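Local coordinates for protein putative carboxylesterase (Lactobacillus plantarum WCFS1, PDB 3BJR) that probably hydrolyses carboxylic ester bonds as a serine hydrolase of the alpha/beta-hydrolase fold, at residues I126-F131 against N163-G168; P207-T212 against P237-V242; Q82-E87 against W119-Q124. All blocks are in the same frame, centred on the assembly; numbering follows the deposited sequence.

Interaction 1: residues I126-F131 against N163-G168; sequences ITPAGF and NNVVLG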
loop_
_atom_site.group_PDB
_atom_site.type_symbol
_atom_site.label_atom_id
_atom_site.label_comp_id
_atom_site.label_asym_id
_atom_site.label_seq_id
_atom_site.Cartn_x
_atom_site.Cartn_y
_atom_site.Cartn_z
ATOM N N ILE A 126 19.736 12.786 1.536
ATOM C CA ILE A 126 19.087 13.404 2.678
ATOM C C ILE A 126 17.567 13.211 2.518
ATOM O O ILE A 126 16.970 13.679 1.564
ATOM C CB ILE A 126 19.438 14.885 2.821
ATOM C CG1 ILE A 126 20.925 15.001 3.138
ATOM C CG2 ILE A 126 18.585 15.522 3.962
ATOM C CD1 ILE A 126 21.576 16.304 2.879
ATOM N N THR A 127 16.972 12.481 3.471
ATOM C CA THR A 127 15.578 12.070 3.444
ATOM C C THR A 127 14.798 12.436 4.699
ATOM O O THR A 127 15.038 11.874 5.761
ATOM C CB THR A 127 15.500 10.541 3.346
ATOM O OG1 THR A 127 16.260 10.116 2.208
ATOM C CG2 THR A 127 14.061 10.066 3.252
ATOM N N PRO A 128 13.897 13.423 4.587
ATOM C CA PRO A 128 12.951 13.686 5.651
ATOM C C PRO A 128 11.937 12.537 5.772
ATOM O O PRO A 128 11.432 12.090 4.757
ATOM C CB PRO A 128 12.222 14.952 5.167
ATOM C CG PRO A 128 13.122 15.581 4.187
ATOM C CD PRO A 128 13.757 14.403 3.491
ATOM N N ALA A 129 11.666 12.101 7.015
ATOM C CA ALA A 129 10.735 11.055 7.378
ATOM C C ALA A 129 9.740 11.650 8.377
ATOM O O ALA A 129 10.072 11.919 9.546
ATOM C CB ALA A 129 11.489 9.876 7.981
ATOM N N GLY A 130 8.519 11.886 7.900
ATOM C CA GLY A 130 7.462 12.527 8.683
ATOM C C GLY A 130 6.437 11.555 9.207
ATOM O O GLY A 130 5.991 10.638 8.499
ATOM N N PHE A 131 6.103 11.742 10.472
ATOM C CA PHE A 131 5.145 10.923 11.215
ATOM C C PHE A 131 3.969 11.711 11.801
ATOM O O PHE A 131 4.177 12.777 12.350
ATOM C CB PHE A 131 5.889 10.232 12.321
ATOM C CG PHE A 131 6.972 9.299 11.821
ATOM C CD1 PHE A 131 8.235 9.782 11.489
ATOM C CD2 PHE A 131 6.730 7.959 11.680
ATOM C CE1 PHE A 131 9.218 8.934 11.022
ATOM C CE2 PHE A 131 7.705 7.112 11.244
ATOM C CZ PHE A 131 8.961 7.602 10.912
ATOM N N ASN A 163 16.000 14.326 -1.046
ATOM C CA ASN A 163 16.332 13.313 -2.015
ATOM C C ASN A 163 15.242 12.235 -2.151
ATOM O O ASN A 163 14.960 11.761 -3.251
ATOM C CB ASN A 163 17.752 12.806 -1.772
ATOM C CG ASN A 163 18.770 13.900 -1.925
ATOM O OD1 ASN A 163 19.470 14.230 -0.975
ATOM N ND2 ASN A 163 18.831 14.502 -3.104
ATOM N N ASN A 164 14.636 11.859 -1.052
ATOM C CA ASN A 164 13.388 11.087 -1.074
ATOM C C ASN A 164 12.612 11.644 0.103
ATOM O O ASN A 164 13.172 12.411 0.873
ATOM C CB ASN A 164 13.644 9.611 -0.791
ATOM C CG ASN A 164 14.562 8.970 -1.783
ATOM O OD1 ASN A 164 14.203 8.733 -2.931
ATOM N ND2 ASN A 164 15.757 8.653 -1.331
ATOM N N VAL A 165 11.317 11.329 0.210
ATOM C CA VAL A 165 10.568 11.591 1.453
ATOM C C VAL A 165 9.867 10.278 1.897
ATOM O O VAL A 165 9.565 9.414 1.105
ATOM C CB VAL A 165 9.582 12.793 1.400
ATOM C CG1 VAL A 165 10.362 14.070 1.010
ATOM C CG2 VAL A 165 8.420 12.533 0.484
ATOM N N VAL A 166 9.701 10.136 3.202
ATOM C CA VAL A 166 9.026 9.061 3.831
ATOM C C VAL A 166 7.907 9.669 4.666
ATOM O O VAL A 166 8.142 10.635 5.393
ATOM C CB VAL A 166 9.982 8.310 4.732
ATOM C CG1 VAL A 166 9.233 7.385 5.632
ATOM C CG2 VAL A 166 11.093 7.577 3.886
ATOM N N LEU A 167 6.695 9.098 4.559
ATOM C CA LEU A 167 5.501 9.529 5.334
ATOM C C LEU A 167 4.965 8.303 6.064
ATOM O O LEU A 167 4.664 7.314 5.417
ATOM C CB LEU A 167 4.404 10.084 4.401
ATOM C CG LEU A 167 4.767 11.161 3.362
ATOM C CD1 LEU A 167 3.506 11.487 2.522
ATOM C CD2 LEU A 167 5.312 12.376 4.029
ATOM N N GLY A 168 4.891 8.370 7.395
ATOM C CA GLY A 168 4.368 7.298 8.279
ATOM C C GLY A 168 3.196 7.807 9.094
ATOM O O GLY A 168 3.312 8.771 9.856
#
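Ile126 and Asn163 meet through two hydrogen bonds where the loop ahead of strand 165-168 draws alongside strand 125-131. Ile126 N donates to Asn163 OD1 over 2.9 Å in a nearly straight bond (175°), reaching a lone pair of that oxygen in the carbonyl plane. In return Asn163 N donates to Ile126 O. Asn163 CG sits beside its own backbone N (chi1 -62°), which turns the amide back to the start of the neighbouring strand, where OD1 takes the place of a main-chain carbonyl. Farther along, Val166 N bonds to Pro128 O, Gly130 N to Val166 O (2.8 Å) and Gly168 N to Gly130 O, the regular parallel pattern. Pro128 lacks an N-H, and its CD instead rests 3.3 Å from Asn164 O. Thr127 turns CG2 over the same carbonyl and touches Val166 CG2 at 3.9 Å. Ala129 CB meets Val166 CB on the same face as Thr127 and Val166, and Phe131 CD2 lies 4.2 Å from Gly168 CA. Strand 125-131 is hydrogen-bonded on its other side to strand 50-56, and strand 165-168 lies against strand 208-213. Helix 133-153 packs on the face of Pro128, Val165 and Leu167, its Val138 touching all three.

Interaction 2: residues P207-T212 against P237-V242; sequences PTFIWT and PYELHV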
loop_
_atom_site.group_PDB
_atom_site.type_symbol
_atom_site.label_atom_id
_atom_site.label_comp_id
_atom_site.label_asym_id
_atom_site.label_seq_id
_atom_site.Cartn_x
_atom_site.Cartn_y
_atom_site.Cartn_z
ATOM N N PRO A 207 10.748 11.202 -5.036
ATOM C CA PRO A 207 10.230 9.878 -4.681
ATOM C C PRO A 207 9.728 9.801 -3.249
ATOM O O PRO A 207 10.401 10.286 -2.323
ATOM C CB PRO A 207 11.411 8.964 -4.900
ATOM C CG PRO A 207 12.161 9.630 -6.047
ATOM C CD PRO A 207 12.036 11.093 -5.755
ATOM N N THR A 208 8.570 9.147 -3.085
ATOM C CA THR A 208 7.864 9.130 -1.822
ATOM C C THR A 208 7.455 7.734 -1.372
ATOM O O THR A 208 6.797 7.004 -2.104
ATOM C CB THR A 208 6.609 10.028 -1.944
ATOM O OG1 THR A 208 7.013 11.339 -2.382
ATOM C CG2 THR A 208 5.812 10.144 -0.593
ATOM N N PHE A 209 7.804 7.400 -0.136
ATOM C CA PHE A 209 7.428 6.145 0.491
ATOM C C PHE A 209 6.406 6.497 1.545
ATOM O O PHE A 209 6.684 7.259 2.447
ATOM C CB PHE A 209 8.613 5.462 1.162
ATOM C CG PHE A 209 8.274 4.182 1.810
ATOM C CD1 PHE A 209 7.844 4.129 3.094
ATOM C CD2 PHE A 209 8.358 2.992 1.084
ATOM C CE1 PHE A 209 7.532 2.903 3.702
ATOM C CE2 PHE A 209 8.052 1.794 1.673
ATOM C CZ PHE A 209 7.622 1.736 2.957
ATOM N N ILE A 210 5.224 5.898 1.443
ATOM C CA ILE A 210 4.152 6.155 2.380
ATOM C C ILE A 210 3.625 4.868 2.982
ATOM O O ILE A 210 3.450 3.875 2.286
ATOM C CB ILE A 210 2.918 6.799 1.697
ATOM C CG1 ILE A 210 3.299 7.906 0.744
ATOM C CG2 ILE A 210 1.927 7.333 2.738
ATOM C CD1 ILE A 210 2.192 8.237 -0.266
ATOM N N TRP A 211 3.361 4.912 4.284
ATOM C CA TRP A 211 2.603 3.869 4.949
ATOM C C TRP A 211 1.680 4.496 5.975
ATOM O O TRP A 211 1.981 5.545 6.567
ATOM C CB TRP A 211 3.454 2.751 5.531
ATOM C CG TRP A 211 3.952 2.929 6.892
ATOM C CD1 TRP A 211 3.457 2.360 8.021
ATOM C CD2 TRP A 211 5.106 3.669 7.284
ATOM N NE1 TRP A 211 4.207 2.743 9.105
ATOM C CE2 TRP A 211 5.242 3.524 8.673
ATOM C CE3 TRP A 211 6.033 4.428 6.594
ATOM C CZ2 TRP A 211 6.257 4.142 9.392
ATOM C CZ3 TRP A 211 7.052 5.024 7.296
ATOM C CH2 TRP A 211 7.152 4.887 8.683
ATOM N N THR A 212 0.505 3.886 6.118
ATOM C CA THR A 212 -0.463 4.347 7.120
ATOM C C THR A 212 -1.364 3.176 7.510
ATOM O O THR A 212 -1.123 2.001 7.109
ATOM C CB THR A 212 -1.248 5.624 6.660
ATOM O OG1 THR A 212 -1.899 6.241 7.787
ATOM C CG2 THR A 212 -2.232 5.308 5.637
ATOM N N PRO A 237 7.766 8.898 -8.604
ATOM C CA PRO A 237 7.914 7.535 -8.038
ATOM C C PRO A 237 7.416 7.399 -6.596
ATOM O O PRO A 237 7.685 8.261 -5.760
ATOM C CB PRO A 237 9.429 7.293 -8.105
ATOM C CG PRO A 237 9.893 8.223 -9.237
ATOM C CD PRO A 237 9.051 9.425 -9.130
ATOM N N TYR A 238 6.723 6.311 -6.284
ATOM C CA TYR A 238 6.190 6.131 -4.950
ATOM C C TYR A 238 6.019 4.669 -4.588
ATOM O O TYR A 238 5.983 3.770 -5.429
ATOM C CB TYR A 238 4.808 6.836 -4.802
ATOM C CG TYR A 238 3.681 6.125 -5.597
ATOM C CD1 TYR A 238 3.589 6.265 -6.937
ATOM C CD2 TYR A 238 2.740 5.308 -4.964
ATOM C CE1 TYR A 238 2.618 5.608 -7.666
ATOM C CE2 TYR A 238 1.756 4.643 -5.694
ATOM C CZ TYR A 238 1.719 4.788 -7.038
ATOM O OH TYR A 238 0.786 4.166 -7.829
ATOM N N GLU A 239 5.867 4.445 -3.307
ATOM C CA GLU A 239 5.412 3.189 -2.800
ATOM C C GLU A 239 4.413 3.491 -1.678
ATOM O O GLU A 239 4.604 4.402 -0.940
ATOM C CB GLU A 239 6.629 2.387 -2.361
ATOM C CG GLU A 239 6.375 1.108 -1.751
ATOM C CD GLU A 239 7.530 0.133 -1.850
ATOM O OE1 GLU A 239 8.144 0.009 -2.888
ATOM O OE2 GLU A 239 7.801 -0.531 -0.876
ATOM N N LEU A 240 3.308 2.774 -1.637
ATOM C CA LEU A 240 2.252 2.980 -0.662
ATOM C C LEU A 240 1.873 1.668 0.033
ATOM O O LEU A 240 1.598 0.690 -0.619
ATOM C CB LEU A 240 1.008 3.572 -1.337
ATOM C CG LEU A 240 -0.304 3.743 -0.566
ATOM C CD1 LEU A 240 -0.195 4.860 0.493
ATOM C CD2 LEU A 240 -1.433 4.040 -1.519
ATOM N N HIS A 241 1.800 1.698 1.356
ATOM C CA HIS A 241 1.394 0.571 2.194
ATOM C C HIS A 241 0.348 1.011 3.190
ATOM O O HIS A 241 0.643 1.783 4.092
ATOM C CB HIS A 241 2.626 0.050 2.906
ATOM C CG HIS A 241 3.663 -0.470 1.955
ATOM N ND1 HIS A 241 3.572 -1.717 1.380
ATOM C CD2 HIS A 241 4.784 0.096 1.449
ATOM C CE1 HIS A 241 4.583 -1.894 0.551
ATOM N NE2 HIS A 241 5.341 -0.816 0.583
ATOM N N VAL A 242 -0.901 0.591 2.976
ATOM C CA VAL A 242 -2.018 0.874 3.896
ATOM C C VAL A 242 -2.283 -0.447 4.642
ATOM O O VAL A 242 -2.849 -1.386 4.094
ATOM C CB VAL A 242 -3.283 1.420 3.179
ATOM C CG1 VAL A 242 -4.274 1.972 4.193
ATOM C CG2 VAL A 242 -2.929 2.531 2.252
#
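Phe209 lies against a buried pair on the next strand, Glu239 and His241, whose side chains are bonded to each other. His241 NE2 donates to Glu239 OE2 over 2.9 Å in an almost straight bond (177°); the oxygen lies in the imidazole plane, while NE2 meets it on the anti side, tilted out of the carboxylate plane. The Phe209 ring lies alongside Glu239, and its CE2 is 3.5 Å from OE2, which sits at the ring edge. Phe209 CZ also approaches His241 CD2 to 3.6 Å, the two rings inclined at 39°. With CG opposite the backbone N (chi1 -180°), Phe209 leans toward the neighbouring strand, so that its outer carbons touch both the acid and the imidazole. The polar ends also reach across the dimer: His241 ND1 is hydrogen-bonded to His241 ND1 of the second subunit, and Glu239 OE1 to Lys244 N of that subunit. These bonds probably fix the rotation of both groups.

On the opposite face the Leu240 and Ile210 side chains slant across each other, Leu240 CD1 lying 3.9 Å from Ile210 CB. At the start of the contact Pro207 and Pro237 lie side by side, CB to CB 4.1 Å. Five backbone hydrogen bonds, from Thr208 N to Pro237 O (3.0 Å) through Thr212 N to His241 O, join the strands in parallel. With helix 222-233 they form a beta-alpha-beta crossover at the end of an alpha/beta-hydrolase sheet, which continues antiparallel into the second subunit.

Interaction 3: residues Q82-E87 against W119-Q124; sequences QAFYLE and WHIDPQ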
loop_
_atom_site.group_PDB
_atom_site.type_symbol
_atom_site.label_atom_id
_atom_site.label_comp_id
_atom_site.label_asym_id
_atom_site.label_seq_id
_atom_site.Cartn_x
_atom_site.Cartn_y
_atom_site.Cartn_z
ATOM N N GLN A 82 22.873 8.338 9.187
ATOM C CA GLN A 82 23.101 9.382 10.177
ATOM C C GLN A 82 21.650 9.785 10.440
ATOM O O GLN A 82 20.882 9.968 9.505
ATOM C CB GLN A 82 23.926 10.540 9.623
ATOM C CG GLN A 82 25.374 10.208 9.129
ATOM C CD GLN A 82 26.339 9.756 10.197
ATOM O OE1 GLN A 82 26.021 8.900 10.986
ATOM N NE2 GLN A 82 27.546 10.319 10.207
ATOM N N ALA A 83 21.223 9.885 11.689
ATOM C CA ALA A 83 19.795 10.152 11.952
ATOM C C ALA A 83 19.580 11.394 12.778
ATOM O O ALA A 83 20.264 11.585 13.775
ATOM C CB ALA A 83 19.183 8.961 12.625
ATOM N N PHE A 84 18.652 12.251 12.352
ATOM C CA PHE A 84 18.340 13.471 13.086
ATOM C C PHE A 84 16.858 13.530 13.427
ATOM O O PHE A 84 16.029 12.833 12.817
ATOM C CB PHE A 84 18.625 14.699 12.221
ATOM C CG PHE A 84 20.064 14.884 11.846
ATOM C CD1 PHE A 84 20.656 14.092 10.883
ATOM C CD2 PHE A 84 20.828 15.881 12.458
ATOM C CE1 PHE A 84 21.989 14.277 10.559
ATOM C CE2 PHE A 84 22.144 16.066 12.134
ATOM C CZ PHE A 84 22.730 15.264 11.187
ATOM N N TYR A 85 16.507 14.330 14.430
ATOM C CA TYR A 85 15.097 14.640 14.650
ATOM C C TYR A 85 14.923 16.128 14.793
ATOM O O TYR A 85 15.793 16.809 15.299
ATOM C CB TYR A 85 14.437 13.842 15.782
ATOM C CG TYR A 85 14.856 14.080 17.189
ATOM C CD1 TYR A 85 14.393 15.167 17.893
ATOM C CD2 TYR A 85 15.610 13.153 17.868
ATOM C CE1 TYR A 85 14.689 15.351 19.202
ATOM C CE2 TYR A 85 15.912 13.341 19.220
ATOM C CZ TYR A 85 15.451 14.437 19.875
ATOM O OH TYR A 85 15.774 14.647 21.219
ATOM N N LEU A 86 13.804 16.619 14.246
ATOM C CA LEU A 86 13.478 18.039 14.259
ATOM C C LEU A 86 12.405 18.380 15.268
ATOM O O LEU A 86 11.301 17.896 15.156
ATOM C CB LEU A 86 12.994 18.472 12.843
ATOM C CG LEU A 86 12.610 19.948 12.643
ATOM C CD1 LEU A 86 13.798 20.894 12.871
ATOM C CD2 LEU A 86 11.982 20.099 11.290
ATOM N N GLU A 87 12.741 19.219 16.246
ATOM C CA GLU A 87 11.775 19.821 17.129
ATOM C C GLU A 87 11.370 21.142 16.432
ATOM O O GLU A 87 12.065 22.130 16.498
ATOM C CB GLU A 87 12.355 20.078 18.514
ATOM C CG GLU A 87 12.735 18.823 19.247
ATOM C CD GLU A 87 13.274 19.117 20.630
ATOM O OE1 GLU A 87 12.466 19.552 21.461
ATOM O OE2 GLU A 87 14.479 18.910 20.886
ATOM N N TRP A 119 30.123 15.863 8.940
ATOM C CA TRP A 119 29.154 14.910 9.505
ATOM C C TRP A 119 29.015 13.599 8.746
ATOM O O TRP A 119 28.177 12.780 9.106
ATOM C CB TRP A 119 27.785 15.552 9.598
ATOM C CG TRP A 119 27.687 16.628 10.669
ATOM C CD1 TRP A 119 28.546 16.855 11.708
ATOM C CD2 TRP A 119 26.615 17.554 10.826
ATOM N NE1 TRP A 119 28.084 17.900 12.482
ATOM C CE2 TRP A 119 26.894 18.338 11.960
ATOM C CE3 TRP A 119 25.432 17.798 10.103
ATOM C CZ2 TRP A 119 26.060 19.358 12.377
ATOM C CZ3 TRP A 119 24.595 18.794 10.529
ATOM C CH2 TRP A 119 24.915 19.572 11.658
ATOM N N HIS A 120 29.857 13.400 7.740
ATOM C CA HIS A 120 29.906 12.206 6.904
ATOM C C HIS A 120 28.618 11.855 6.263
ATOM O O HIS A 120 28.249 10.694 6.219
ATOM C CB HIS A 120 30.426 11.010 7.699
ATOM C CG HIS A 120 31.760 11.263 8.306
ATOM N ND1 HIS A 120 31.937 11.412 9.662
ATOM C CD2 HIS A 120 32.970 11.465 7.738
ATOM C CE1 HIS A 120 33.206 11.653 9.907
ATOM N NE2 HIS A 120 33.855 11.698 8.758
ATOM N N ILE A 121 27.929 12.884 5.791
ATOM C CA ILE A 121 26.675 12.748 5.118
ATOM C C ILE A 121 26.894 12.835 3.610
ATOM O O ILE A 121 27.590 13.683 3.104
ATOM C CB ILE A 121 25.665 13.852 5.567
ATOM C CG1 ILE A 121 25.305 13.697 7.059
ATOM C CG2 ILE A 121 24.417 13.860 4.704
ATOM C CD1 ILE A 121 24.441 14.807 7.590
ATOM N N ASP A 122 26.244 11.955 2.894
ATOM C CA ASP A 122 26.210 12.004 1.474
ATOM C C ASP A 122 25.138 13.073 1.205
ATOM O O ASP A 122 23.953 12.842 1.459
ATOM C CB ASP A 122 25.798 10.654 0.941
ATOM C CG ASP A 122 25.671 10.635 -0.551
ATOM O OD1 ASP A 122 25.479 11.714 -1.154
ATOM O OD2 ASP A 122 25.734 9.533 -1.113
ATOM N N PRO A 123 25.534 14.224 0.623
ATOM C CA PRO A 123 24.543 15.310 0.471
ATOM C C PRO A 123 23.478 15.014 -0.573
ATOM O O PRO A 123 22.545 15.802 -0.725
ATOM C CB PRO A 123 25.391 16.516 0.055
ATOM C CG PRO A 123 26.586 15.917 -0.655
ATOM C CD PRO A 123 26.829 14.556 -0.002
ATOM N N GLN A 124 23.598 13.901 -1.291
ATOM C CA GLN A 124 22.558 13.489 -2.240
ATOM C C GLN A 124 21.651 12.408 -1.700
ATOM O O GLN A 124 20.848 11.834 -2.455
ATOM C CB GLN A 124 23.202 13.013 -3.527
ATOM C CG GLN A 124 23.875 14.192 -4.217
ATOM C CD GLN A 124 24.803 13.764 -5.307
ATOM O OE1 GLN A 124 24.493 12.855 -6.082
ATOM N NE2 GLN A 124 25.968 14.413 -5.369
#
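Gln82 reaches from strand 82-87 of the alpha/beta-hydrolase sheet to the end of helix 116-119, where His120, with positive phi, closes a Schellman motif. From CA the Gln82 CB is directed toward the 119-124 segment, and CG lies 3.8 Å from Trp119 O and 4.1 Å from Ile121 CG1, the Gln82 and Ile121 side chains crossing at a slant. The chain then bends (chi2 -65°), bringing CD to 3.7 Å from Trp119 O and swinging the amide onto that carbonyl. NE2 donates to Trp119 O at 2.8 Å, with 151° at the hydrogen and the donor tilted out of the carbonyl plane. The same nitrogen lies against His120 CB. OE1, the other end of the amide, accepts from His39 N, so bonds at both ends should hold the group against rotation about chi3.

Two residues along the strand, Phe84 points the same way and carries the apolar half of the contact. Its side chain runs at about a right angle to that of Trp119, with the ring planes inclined at 45°, and CZ touches Trp119 CE3 at 3.9 Å. Ile121 comes at Phe84 from the opposite direction. Helix 100-114 closes over this group, Leu112 packing on both Phe84 and Ile121 and Leu111 on Trp119. Ile121, with its chain extended beyond CG1, sets CD1 3.9 Å from Phe84 CE1.

All three contacts reach one mixed sheet, interaction 3 through strand 82-87, and follow one another along the chain in the order 3, 1, 2. Interactions 1 and 2 have centres about 10 Å apart and are joined directly, because strands 165-168 and 208-213 are neighbours: Val165 N probably bonds to Pro207 O and Leu167 N to Phe209 O. The centre of interaction 3 is about 12 Å from that of interaction 1, where Ile121 CG2 packs on Ile126 CG1, and about 21 Å from that of interaction 2. Together they span the sheet from strand 82-87 to the dimer edge at 238-243. Strand 125-131, near the middle, carries at its end the first glycine of a GxSxG sequence consistent with the nucleophile elbow of a serine esterase.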